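Local coordinates for beta-agarase B (Zobellia galactanivorans, PDB 4ATF), which cleaves the beta-1,4-galactosidic linkages of agarose at random positions along the polymer, with retention of the anomeric configuration, at residues 55-60 with 71-76; 82-87 with 291-296; 122-127 with 279-284. The protein carries 1 engineered substitution. One frame throughout, in Å; residues are numbered along the deposited sequence.

Interaction 1 of 3, residues 55-60 with 71-76. With GAL (beta-D-galactopyranose), chain E; AAL (3,6-anhydro-alpha-L-galactopyranose), chain B.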
loop_
_atom_site.group_PDB
_atom_site.type_symbol
_atom_site.label_atom_id
_atom_site.label_comp_id
_atom_site.label_asym_id
_atom_site.label_seq_id
_atom_site.Cartn_x
_atom_site.Cartn_y
_atom_site.Cartn_z
ATOM N N TRP A 55 -7.422 10.076 -10.651
ATOM C CA TRP A 55 -7.836 9.030 -9.742
ATOM C C TRP A 55 -9.308 8.654 -9.904
ATOM O O TRP A 55 -10.143 9.501 -10.243
ATOM C CB TRP A 55 -7.634 9.476 -8.266
ATOM C CG TRP A 55 -6.232 9.959 -8.031
ATOM C CD1 TRP A 55 -5.795 11.258 -8.032
ATOM C CD2 TRP A 55 -5.080 9.136 -7.724
ATOM N NE1 TRP A 55 -4.413 11.303 -7.736
ATOM C CE2 TRP A 55 -3.950 10.017 -7.590
ATOM C CE3 TRP A 55 -4.887 7.746 -7.573
ATOM C CZ2 TRP A 55 -2.630 9.545 -7.315
ATOM C CZ3 TRP A 55 -3.570 7.261 -7.285
ATOM C CH2 TRP A 55 -2.451 8.186 -7.160
ATOM N N ASP A 56 -9.624 7.410 -9.554
ATOM C CA ASP A 56 -11.026 7.003 -9.293
ATOM C C ASP A 56 -11.163 6.785 -7.786
ATOM O O ASP A 56 -10.218 6.197 -7.165
ATOM C CB ASP A 56 -11.299 5.666 -10.011
ATOM C CG ASP A 56 -12.778 5.212 -9.873
ATOM O OD1 ASP A 56 -13.681 6.030 -9.558
ATOM O OD2 ASP A 56 -13.020 4.011 -10.068
ATOM N N ASP A 57 -12.283 7.207 -7.167
ATOM C CA ASP A 57 -12.336 7.126 -5.685
ATOM C C ASP A 57 -12.946 5.803 -5.218
ATOM O O ASP A 57 -13.733 5.741 -4.253
ATOM C CB ASP A 57 -13.013 8.358 -5.014
ATOM C CG ASP A 57 -14.443 8.678 -5.591
ATOM O OD1 ASP A 57 -14.886 8.030 -6.611
ATOM O OD2 ASP A 57 -15.123 9.604 -5.015
ATOM N N PHE A 58 -12.496 4.707 -5.858
ATOM C CA PHE A 58 -12.886 3.367 -5.393
ATOM C C PHE A 58 -11.767 2.395 -5.675
ATOM O O PHE A 58 -10.768 2.762 -6.312
ATOM C CB PHE A 58 -14.222 2.887 -6.031
ATOM C CG PHE A 58 -14.958 1.857 -5.151
ATOM C CD1 PHE A 58 -15.574 2.257 -3.976
ATOM C CD2 PHE A 58 -14.963 0.488 -5.480
ATOM C CE1 PHE A 58 -16.241 1.345 -3.097
ATOM C CE2 PHE A 58 -15.608 -0.456 -4.612
ATOM C CZ PHE A 58 -16.241 -0.014 -3.407
ATOM N N TYR A 59 -11.926 1.170 -5.186
ATOM C CA TYR A 59 -11.087 0.028 -5.601
ATOM C C TYR A 59 -11.280 -0.273 -7.100
ATOM O O TYR A 59 -12.152 0.282 -7.716
ATOM C CB TYR A 59 -11.432 -1.162 -4.721
ATOM C CG TYR A 59 -10.633 -2.428 -4.978
ATOM C CD1 TYR A 59 -9.246 -2.514 -4.619
ATOM C CD2 TYR A 59 -11.281 -3.594 -5.445
ATOM C CE1 TYR A 59 -8.513 -3.760 -4.799
ATOM C CE2 TYR A 59 -10.541 -4.818 -5.647
ATOM C CZ TYR A 59 -9.182 -4.875 -5.319
ATOM O OH TYR A 59 -8.492 -6.073 -5.521
ATOM N N HIS A 60 -10.436 -1.117 -7.707
ATOM C CA HIS A 60 -10.477 -1.200 -9.170
ATOM C C HIS A 60 -11.566 -2.141 -9.705
ATOM O O HIS A 60 -11.675 -2.304 -10.890
ATOM C CB HIS A 60 -9.101 -1.409 -9.804
ATOM C CG HIS A 60 -8.504 -2.783 -9.639
ATOM N ND1 HIS A 60 -7.295 -3.131 -10.226
ATOM C CD2 HIS A 60 -8.913 -3.876 -8.938
ATOM C CE1 HIS A 60 -7.007 -4.389 -9.914
ATOM N NE2 HIS A 60 -7.969 -4.864 -9.129
ATOM N N TRP A 71 -15.444 -0.360 1.645
ATOM C CA TRP A 71 -14.975 0.877 1.057
ATOM C C TRP A 71 -16.135 1.736 0.568
ATOM O O TRP A 71 -17.136 1.214 0.066
ATOM C CB TRP A 71 -14.030 0.632 -0.114
ATOM C CG TRP A 71 -12.655 0.110 0.369
ATOM C CD1 TRP A 71 -11.870 0.600 1.411
ATOM C CD2 TRP A 71 -11.922 -0.953 -0.211
ATOM N NE1 TRP A 71 -10.688 -0.111 1.504
ATOM C CE2 TRP A 71 -10.707 -1.095 0.533
ATOM C CE3 TRP A 71 -12.165 -1.828 -1.293
ATOM C CZ2 TRP A 71 -9.721 -2.081 0.201
ATOM C CZ3 TRP A 71 -11.171 -2.805 -1.609
ATOM C CH2 TRP A 71 -9.991 -2.920 -0.854
ATOM N N LYS A 72 -15.947 3.059 0.620
ATOM C CA LYS A 72 -16.952 4.063 0.158
ATOM C C LYS A 72 -16.263 5.188 -0.588
ATOM O O LYS A 72 -15.166 5.661 -0.180
ATOM C CB LYS A 72 -17.691 4.631 1.395
ATOM C CG LYS A 72 -18.682 3.636 2.039
ATOM C CD LYS A 72 -19.945 3.392 1.100
ATOM C CE LYS A 72 -20.907 2.476 1.811
ATOM N NZ LYS A 72 -22.125 2.136 1.015
ATOM N N ARG A 73 -16.881 5.641 -1.682
ATOM C CA ARG A 73 -16.369 6.792 -2.456
ATOM C C ARG A 73 -16.246 8.027 -1.568
ATOM O O ARG A 73 -15.299 8.757 -1.691
ATOM C CB ARG A 73 -17.259 7.116 -3.675
ATOM C CG ARG A 73 -17.120 6.034 -4.749
ATOM C CD ARG A 73 -18.023 6.294 -5.926
ATOM N NE ARG A 73 -17.988 5.180 -6.901
ATOM C CZ ARG A 73 -17.014 4.948 -7.761
ATOM N NH1 ARG A 73 -15.941 5.738 -7.800
ATOM N NH2 ARG A 73 -17.117 3.898 -8.601
ATOM N N ASP A 74 -17.202 8.227 -0.665
ATOM C CA ASP A 74 -17.221 9.427 0.150
ATOM C C ASP A 74 -16.427 9.335 1.494
ATOM O O ASP A 74 -16.604 10.187 2.389
ATOM C CB ASP A 74 -18.683 9.841 0.373
ATOM C CG ASP A 74 -19.445 8.889 1.314
ATOM O OD1 ASP A 74 -18.908 7.854 1.772
ATOM O OD2 ASP A 74 -20.620 9.208 1.610
ATOM N N ARG A 75 -15.511 8.365 1.587
ATOM C CA ARG A 75 -14.592 8.338 2.724
ATOM C C ARG A 75 -13.154 8.748 2.318
ATOM O O ARG A 75 -12.191 8.567 3.089
ATOM C CB ARG A 75 -14.628 6.951 3.437
ATOM C CG ARG A 75 -15.898 6.758 4.316
ATOM C CD ARG A 75 -15.825 7.699 5.525
ATOM N NE ARG A 75 -17.054 7.770 6.355
ATOM C CZ ARG A 75 -18.116 8.554 6.072
ATOM N NH1 ARG A 75 -18.136 9.361 4.991
ATOM N NH2 ARG A 75 -19.153 8.578 6.886
ATOM N N SER A 76 -12.999 9.210 1.089
ATOM C CA SER A 76 -11.746 9.875 0.695
ATOM C C SER A 76 -12.034 11.318 0.268
ATOM O O SER A 76 -13.150 11.644 -0.209
ATOM C CB SER A 76 -11.045 9.081 -0.448
ATOM O OG SER A 76 -11.977 8.966 -1.546
HETATM C C1 GAL E . -9.738 -9.343 -4.439
HETATM C C2 GAL E . -10.307 -9.362 -5.868
HETATM C C3 GAL E . -11.836 -9.584 -5.839
HETATM C C4 GAL E . -12.196 -10.812 -4.974
HETATM C C5 GAL E . -11.514 -10.726 -3.593
HETATM C C6 GAL E . -11.952 -11.974 -2.853
HETATM O O2 GAL E . -9.961 -8.182 -6.627
HETATM O O3 GAL E . -12.242 -9.867 -7.160
HETATM O O4 GAL E . -11.602 -11.951 -5.574
HETATM O O5 GAL E . -10.066 -10.581 -3.749
HETATM O O6 GAL E . -11.433 -11.699 -1.598
HETATM C C1 AAL B . -5.121 -8.693 -1.827
HETATM C C2 AAL B . -6.013 -9.951 -1.615
HETATM C C3 AAL B . -6.768 -10.240 -2.954
HETATM C C4 AAL B . -7.544 -9.113 -3.529
HETATM C C5 AAL B . -6.453 -8.102 -3.799
HETATM C C6 AAL B . -5.497 -9.014 -4.617
HETATM O O2 AAL B . -6.950 -9.695 -0.571
HETATM O O3 AAL B . -5.776 -10.335 -4.045
HETATM O O4 AAL B . -8.336 -9.314 -4.664
HETATM O O5 AAL B . -5.790 -7.608 -2.603
HETATM O O HOH W 1 -15.182 2.717 -10.225
#
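Arg73 ties the two segments together by placing one nitrogen, NH1, between the carboxylates of Asp56 and Asp57. NH1 donates to Asp57 OD1 at 2.8 Å, meeting that oxygen nearly head-on along its C-O bond, and to Asp56 OD1 at 2.9 Å, which it reaches on the syn side but tilted out of the carboxylate plane. Both acceptors lie at the edge of the guanidinium, close to its plane, so this salt-bridge network fixes the group's rotation. A water, also near the guanidinium plane, accepts from Arg73 NH2 and donates to Asp56 OD2. Asp56 gets there with CG anti to the backbone N (chi1 -176°), whereas Asp57 folds CG between its backbone N and carbonyl carbon (chi1 53°). The remaining Asp57 oxygen, OD2, forms a salt bridge with Lys47.

Phe58 CB sits over one guanidinium face, offset toward the rim, 3.8 Å from Arg73 NH1. The phenyl ring extends on toward Trp71, bringing CE1 to 3.8 Å from Trp71 CB, while the Trp71 carbonyl oxygen lies at the ring edge, near its plane.

Next along the chain, Tyr59 lies against the indole. Trp71 CZ3 comes over one face of the phenol and reaches Tyr59 CG at 3.4 Å; the ring planes are 31° apart, an oblique pairing. Trp71 is steadied from its far end by a bond from NE1 to Thr261 O. Tyr59 presents OH to the sugar, donating to O2 of a chain E galactose at 2.8 Å; O2 lies at the edge of the phenol ring, in its plane. That galactose is also bound by Asn61 and Asp135, so Tyr59 lines the agarose-binding cleft of this family GH16 enzyme, with Trp71 packed behind it.

Interaction 2 of 3, residues 82-87 with 291-296; sequences ELKMWA and NNTFGV
Strand 82-86 runs antiparallel to strand 293-296, the two short strand axes 4.6 Å apart at closest and their directions 161° apart. This is neighbouring-strand pairing within the beta-sandwich (jelly-roll) fold of family GH16. Leu83 and Val296 form a hydrogen-bonded pair: Val296 N reaches Leu83 O at 2.7 Å, and Leu83 N returns a bond to Val296 O at 2.9 Å. Met85 and Phe294 repeat the pattern less evenly, for Phe294 N to Met85 O is a good bond of 2.9 Å while Met85 N to Phe294 O is weak. Toward Ala87 the ladder frays, with just a weak bond from Ala87 N to Asn292 O.

Leu83, Met85, Phe294 and Val296 share one face of the sheet, where the first three touch Ile259 of strand 255-262. Leu83 CB and Val296 CB stand 4.1 Å apart. Met85 SD comes to the edge of the Phe294 ring, 4.4 Å from its CD2, while Val296 CG2 sits over a face of the same ring, offset toward the rim.

On the other face Thr293 divides its branches between two neighbours. With OG1 beside the backbone N (chi1 -59°), the methyl CG2 packs on Lys84 CB and OG1 lies alongside Trp86 CB; OG1 bonds to Ile289 O. Lys84 pairs with Gly295, and here the side chain of Glu82 lies close to the backbone: its OE1 is 3.6 Å from Gly295 CA, on the face where Gly295 has no side chain.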
loop_
_atom_site.group_PDB
_atom_site.type_symbol
_atom_site.label_atom_id
_atom_site.label_comp_id
_atom_site.label_asym_id
_atom_site.label_seq_id
_atom_site.Cartn_x
_atom_site.Cartn_y
_atom_site.Cartn_z
ATOM N N GLU A 82 -3.263 17.686 1.361
ATOM C CA GLU A 82 -3.101 16.235 1.453
ATOM C C GLU A 82 -4.302 15.495 0.891
ATOM O O GLU A 82 -5.417 15.939 1.049
ATOM C CB GLU A 82 -2.983 15.779 2.940
ATOM C CG GLU A 82 -1.891 16.410 3.703
ATOM C CD GLU A 82 -1.967 16.115 5.173
ATOM O OE1 GLU A 82 -2.485 15.064 5.643
ATOM O OE2 GLU A 82 -1.466 16.958 5.871
ATOM N N LEU A 83 -4.059 14.319 0.332
ATOM C CA LEU A 83 -5.073 13.287 0.193
ATOM C C LEU A 83 -5.341 12.762 1.600
ATOM O O LEU A 83 -4.379 12.413 2.315
ATOM C CB LEU A 83 -4.517 12.128 -0.702
ATOM C CG LEU A 83 -5.345 10.807 -0.783
ATOM C CD1 LEU A 83 -6.788 11.063 -1.406
ATOM C CD2 LEU A 83 -4.595 9.768 -1.552
ATOM N N LYS A 84 -6.620 12.721 1.990
ATOM C CA LYS A 84 -7.039 12.163 3.264
ATOM C C LYS A 84 -8.176 11.120 3.117
ATOM O O LYS A 84 -8.946 11.178 2.188
ATOM C CB LYS A 84 -7.447 13.282 4.205
ATOM C CG LYS A 84 -6.279 14.279 4.502
ATOM C CD LYS A 84 -6.840 15.348 5.392
ATOM C CE LYS A 84 -5.899 16.551 5.493
ATOM N NZ LYS A 84 -6.283 17.524 6.568
ATOM N N MET A 85 -8.281 10.184 4.048
ATOM C CA MET A 85 -9.175 9.052 3.952
ATOM C C MET A 85 -9.467 8.756 5.435
ATOM O O MET A 85 -8.512 8.671 6.231
ATOM C CB MET A 85 -8.317 7.896 3.376
ATOM C CG MET A 85 -8.869 7.195 2.306
ATOM S SD MET A 85 -7.431 6.233 1.800
ATOM C CE MET A 85 -6.994 7.359 0.467
ATOM N N TRP A 86 -10.719 8.567 5.836
ATOM C CA TRP A 86 -10.983 8.252 7.245
ATOM C C TRP A 86 -11.957 7.101 7.410
ATOM O O TRP A 86 -12.526 6.638 6.424
ATOM C CB TRP A 86 -11.454 9.505 8.042
ATOM C CG TRP A 86 -12.897 9.940 7.957
ATOM C CD1 TRP A 86 -13.798 9.938 8.993
ATOM C CD2 TRP A 86 -13.581 10.531 6.838
ATOM N NE1 TRP A 86 -15.004 10.451 8.590
ATOM C CE2 TRP A 86 -14.917 10.823 7.274
ATOM C CE3 TRP A 86 -13.219 10.818 5.520
ATOM C CZ2 TRP A 86 -15.885 11.400 6.436
ATOM C CZ3 TRP A 86 -14.191 11.410 4.663
ATOM C CH2 TRP A 86 -15.502 11.706 5.142
ATOM N N ALA A 87 -12.182 6.665 8.648
ATOM C CA ALA A 87 -12.984 5.455 8.908
ATOM C C ALA A 87 -14.207 5.732 9.855
ATOM O O ALA A 87 -14.025 6.367 10.888
ATOM C CB ALA A 87 -12.071 4.381 9.564
ATOM N N ASN A 291 -7.137 10.177 14.642
ATOM C CA ASN A 291 -6.386 8.936 14.794
ATOM C C ASN A 291 -6.701 7.961 13.656
ATOM O O ASN A 291 -5.882 7.094 13.337
ATOM C CB ASN A 291 -6.692 8.251 16.114
ATOM C CG ASN A 291 -6.018 8.916 17.308
ATOM O OD1 ASN A 291 -5.051 9.666 17.173
ATOM N ND2 ASN A 291 -6.544 8.641 18.507
ATOM N N ASN A 292 -7.904 8.093 13.085
ATOM C CA ASN A 292 -8.332 7.241 11.992
ATOM C C ASN A 292 -8.394 7.940 10.631
ATOM O O ASN A 292 -9.144 7.535 9.765
ATOM C CB ASN A 292 -9.700 6.647 12.351
ATOM C CG ASN A 292 -9.602 5.797 13.600
ATOM O OD1 ASN A 292 -9.173 4.658 13.515
ATOM N ND2 ASN A 292 -9.943 6.358 14.754
ATOM N N THR A 293 -7.527 8.932 10.440
ATOM C CA THR A 293 -7.382 9.611 9.182
ATOM C C THR A 293 -5.945 9.378 8.640
ATOM O O THR A 293 -4.967 9.699 9.302
ATOM C CB THR A 293 -7.682 11.149 9.328
ATOM O OG1 THR A 293 -9.015 11.305 9.813
ATOM C CG2 THR A 293 -7.569 11.875 7.987
ATOM N N PHE A 294 -5.856 8.821 7.441
ATOM C CA PHE A 294 -4.595 8.517 6.765
ATOM C C PHE A 294 -4.355 9.694 5.808
ATOM O O PHE A 294 -5.277 10.077 5.057
ATOM C CB PHE A 294 -4.762 7.183 6.013
ATOM C CG PHE A 294 -3.533 6.750 5.239
ATOM C CD1 PHE A 294 -2.224 7.030 5.722
ATOM C CD2 PHE A 294 -3.678 6.096 4.025
ATOM C CE1 PHE A 294 -1.066 6.637 4.979
ATOM C CE2 PHE A 294 -2.559 5.656 3.292
ATOM C CZ PHE A 294 -1.236 5.924 3.764
ATOM N N GLY A 295 -3.173 10.317 5.889
ATOM C CA GLY A 295 -2.870 11.521 5.075
ATOM C C GLY A 295 -1.694 11.225 4.171
ATOM O O GLY A 295 -0.696 10.602 4.616
ATOM N N VAL A 296 -1.823 11.624 2.910
ATOM C CA VAL A 296 -0.750 11.461 1.928
ATOM C C VAL A 296 -0.458 12.851 1.393
ATOM O O VAL A 296 -1.322 13.473 0.800
ATOM C CB VAL A 296 -1.118 10.473 0.762
ATOM C CG1 VAL A 296 -0.027 10.453 -0.322
ATOM C CG2 VAL A 296 -1.301 9.078 1.318
#

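Interaction 3 of 3, residues 122-127 with 279-284. With GAL (beta-D-galactopyranose), chain C.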
loop_
_atom_site.group_PDB
_atom_site.type_symbol
_atom_site.label_atom_id
_atom_site.label_comp_id
_atom_site.label_asym_id
_atom_site.label_seq_id
_atom_site.Cartn_x
_atom_site.Cartn_y
_atom_site.Cartn_z
ATOM N N SER A 122 -3.951 4.057 14.388
ATOM C CA SER A 122 -5.071 3.131 14.385
ATOM C C SER A 122 -4.622 1.666 14.186
ATOM O O SER A 122 -3.483 1.378 13.651
ATOM C CB SER A 122 -5.949 3.525 13.169
ATOM O OG SER A 122 -7.118 2.686 13.052
ATOM N N THR A 123 -5.516 0.708 14.522
ATOM C CA THR A 123 -5.180 -0.699 14.268
ATOM C C THR A 123 -5.487 -1.031 12.840
ATOM O O THR A 123 -5.042 -2.081 12.347
ATOM C CB THR A 123 -6.007 -1.697 15.194
ATOM O OG1 THR A 123 -7.396 -1.325 15.173
ATOM C CG2 THR A 123 -5.483 -1.605 16.655
ATOM N N LEU A 124 -6.153 -0.118 12.143
ATOM C CA LEU A 124 -6.402 -0.340 10.701
ATOM C C LEU A 124 -5.120 -0.181 9.911
ATOM O O LEU A 124 -4.226 0.545 10.362
ATOM C CB LEU A 124 -7.359 0.734 10.169
ATOM C CG LEU A 124 -8.799 0.642 10.709
ATOM C CD1 LEU A 124 -9.552 1.846 10.038
ATOM C CD2 LEU A 124 -9.470 -0.658 10.449
ATOM N N ALA A 125 -5.009 -0.863 8.768
ATOM C CA ALA A 125 -3.844 -0.699 7.865
ATOM C C ALA A 125 -3.863 0.618 7.120
ATOM O O ALA A 125 -4.946 1.060 6.714
ATOM C CB ALA A 125 -3.745 -1.901 6.821
ATOM N N SER A 126 -2.693 1.243 6.963
ATOM C CA SER A 126 -2.454 2.417 6.088
ATOM C C SER A 126 -1.661 1.922 4.893
ATOM O O SER A 126 -0.563 1.417 5.083
ATOM C CB SER A 126 -1.604 3.439 6.850
ATOM O OG SER A 126 -2.277 3.906 8.011
ATOM N N ASP A 127 -2.222 1.974 3.678
ATOM C CA ASP A 127 -1.652 1.253 2.521
ATOM C C ASP A 127 -1.398 2.160 1.319
ATOM O O ASP A 127 -2.291 2.953 0.933
ATOM C CB ASP A 127 -2.663 0.191 2.050
ATOM C CG ASP A 127 -2.931 -0.867 3.104
ATOM O OD1 ASP A 127 -1.944 -1.310 3.719
ATOM O OD2 ASP A 127 -4.139 -1.242 3.322
ATOM N N TYR A 279 -7.136 -7.245 16.758
ATOM C CA TYR A 279 -6.700 -5.807 16.599
ATOM C C TYR A 279 -7.589 -5.103 15.575
ATOM O O TYR A 279 -7.331 -5.146 14.351
ATOM C CB TYR A 279 -5.255 -5.716 16.116
ATOM C CG TYR A 279 -4.249 -6.460 16.991
ATOM C CD1 TYR A 279 -3.874 -5.933 18.250
ATOM C CD2 TYR A 279 -3.622 -7.647 16.548
ATOM C CE1 TYR A 279 -2.935 -6.573 19.062
ATOM C CE2 TYR A 279 -2.656 -8.311 17.359
ATOM C CZ TYR A 279 -2.325 -7.747 18.618
ATOM O OH TYR A 279 -1.390 -8.327 19.487
ATOM N N THR A 280 -8.602 -4.417 16.078
ATOM C CA THR A 280 -9.523 -3.706 15.182
ATOM C C THR A 280 -10.165 -2.558 16.033
ATOM O O THR A 280 -10.281 -2.702 17.260
ATOM C CB THR A 280 -10.615 -4.708 14.633
ATOM O OG1 THR A 280 -11.427 -4.077 13.627
ATOM C CG2 THR A 280 -11.488 -5.271 15.813
ATOM N N PRO A 281 -10.520 -1.411 15.396
ATOM C CA PRO A 281 -10.975 -0.267 16.214
ATOM C C PRO A 281 -12.270 -0.566 16.973
ATOM O O PRO A 281 -13.176 -1.227 16.445
ATOM C CB PRO A 281 -11.236 0.836 15.176
ATOM C CG PRO A 281 -10.426 0.458 13.972
ATOM C CD PRO A 281 -10.422 -1.072 13.960
ATOM N N THR A 282 -12.337 -0.144 18.214
ATOM C CA THR A 282 -13.609 -0.171 18.960
ATOM C C THR A 282 -14.377 1.125 18.600
ATOM O O THR A 282 -13.793 2.040 17.978
ATOM C CB THR A 282 -13.345 -0.152 20.496
ATOM O OG1 THR A 282 -12.644 1.055 20.801
ATOM C CG2 THR A 282 -12.466 -1.387 20.949
ATOM N N ASP A 283 -15.652 1.214 19.006
ATOM C CA ASP A 283 -16.447 2.428 18.789
ATOM C C ASP A 283 -15.823 3.597 19.523
ATOM O O ASP A 283 -15.746 4.665 18.957
ATOM C CB ASP A 283 -17.927 2.230 19.161
ATOM C CG ASP A 283 -18.657 1.463 18.112
ATOM O OD1 ASP A 283 -18.217 1.405 16.930
ATOM O OD2 ASP A 283 -19.699 0.910 18.433
ATOM N N ASN A 284 -15.321 3.370 20.735
ATOM C CA ASN A 284 -14.600 4.414 21.464
ATOM C C ASN A 284 -13.383 4.977 20.671
ATOM O O ASN A 284 -13.159 6.196 20.607
ATOM C CB ASN A 284 -14.161 3.873 22.858
ATOM C CG ASN A 284 -13.637 4.976 23.795
ATOM O OD1 ASN A 284 -14.204 6.069 23.887
ATOM N ND2 ASN A 284 -12.548 4.688 24.479
HETATM C C1 GAL C . -1.498 -6.701 0.551
HETATM C C2 GAL C . -2.636 -7.669 0.262
HETATM C C3 GAL C . -3.821 -7.105 -0.528
HETATM C C4 GAL C . -4.302 -5.862 0.245
HETATM C C5 GAL C . -3.090 -4.923 0.512
HETATM C C6 GAL C . -3.473 -3.591 1.181
HETATM O O2 GAL C . -2.048 -8.658 -0.532
HETATM O O3 GAL C . -4.794 -8.164 -0.524
HETATM O O4 GAL C . -4.815 -6.305 1.474
HETATM O O5 GAL C . -1.984 -5.533 1.191
HETATM O O6 GAL C . -2.247 -2.861 1.257
#
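Thr123 and Leu124 pack against Tyr279 to Pro281 in a small, buried loop-to-loop contact, the first pair on the coil entering strand 125-132 and the others on the coil entering helix 283-286. It is van der Waals packing, with no hydrogen bond between the two segments.

Thr123 carries much of it. Its OG1 stands between the backbone N and the carbonyl carbon (chi1 47°), which lays the oxygen against the start of the proline: Pro281 CD is 3.3 Å from OG1. Pro281 N is nearer still, but a proline nitrogen has no hydrogen to offer. Thr123 CB meets the backbone of Tyr279, lying 3.8 Å from its carbonyl carbon. Leu124 crosses the proline ring at about a right angle, with CG 3.7 Å from Pro281 CG and the CD2 methyl 3.7 Å from Pro281 CD.

The backbone ahead of Leu124 is braced by an ST turn, in which Ser122 OG accepts from Leu124 N at 3.1 Å in a nearly straight bond (166°). Across the contact, Thr282 is the N-cap of helix 283-286, and Thr280 OG1 bonds to Asp263.

Both segments reach the glycan pocket, through Tyr279 and Asp127. Asp127 OD1 is modelled 2.9 Å from O6 of the chain C galactose, a sugar hydrogen-bonded to Glu262, although the fit is too close to trust in detail. With an alanine here the carboxylate would be gone, and the galactose O6 would probably lose a polar neighbour on this side of the pocket. Chemically, then, shape joins the loops, while several of their polar groups find partners outside the pair: Thr123 O with Arg267, Ser122 OG with Asn292.

In the fold
Along the chain interaction 1 closes first; the segments of interaction 2 then open and close around those of interaction 3. Interactions 1 and 2 have centres about 13 Å apart and meet where Arg75 O probably accepts from Trp86 N. Interactions 2 and 3, centres about 12 Å apart, touch through Asn292 and Ser122, through Ala87 and Leu124, and where Phe294 packs on the backbone of Asp127. Interactions 1 and 3, centres about 19 Å apart, do not touch, yet both reach bound agaro-oligosaccharide sugars. Strands 293-306, 82-89, 96-103, 255-262 and 125-132 pair in that order and link all three, so the pairing of 82-87 with 291-296 connects two contacts beside the substrate cleft.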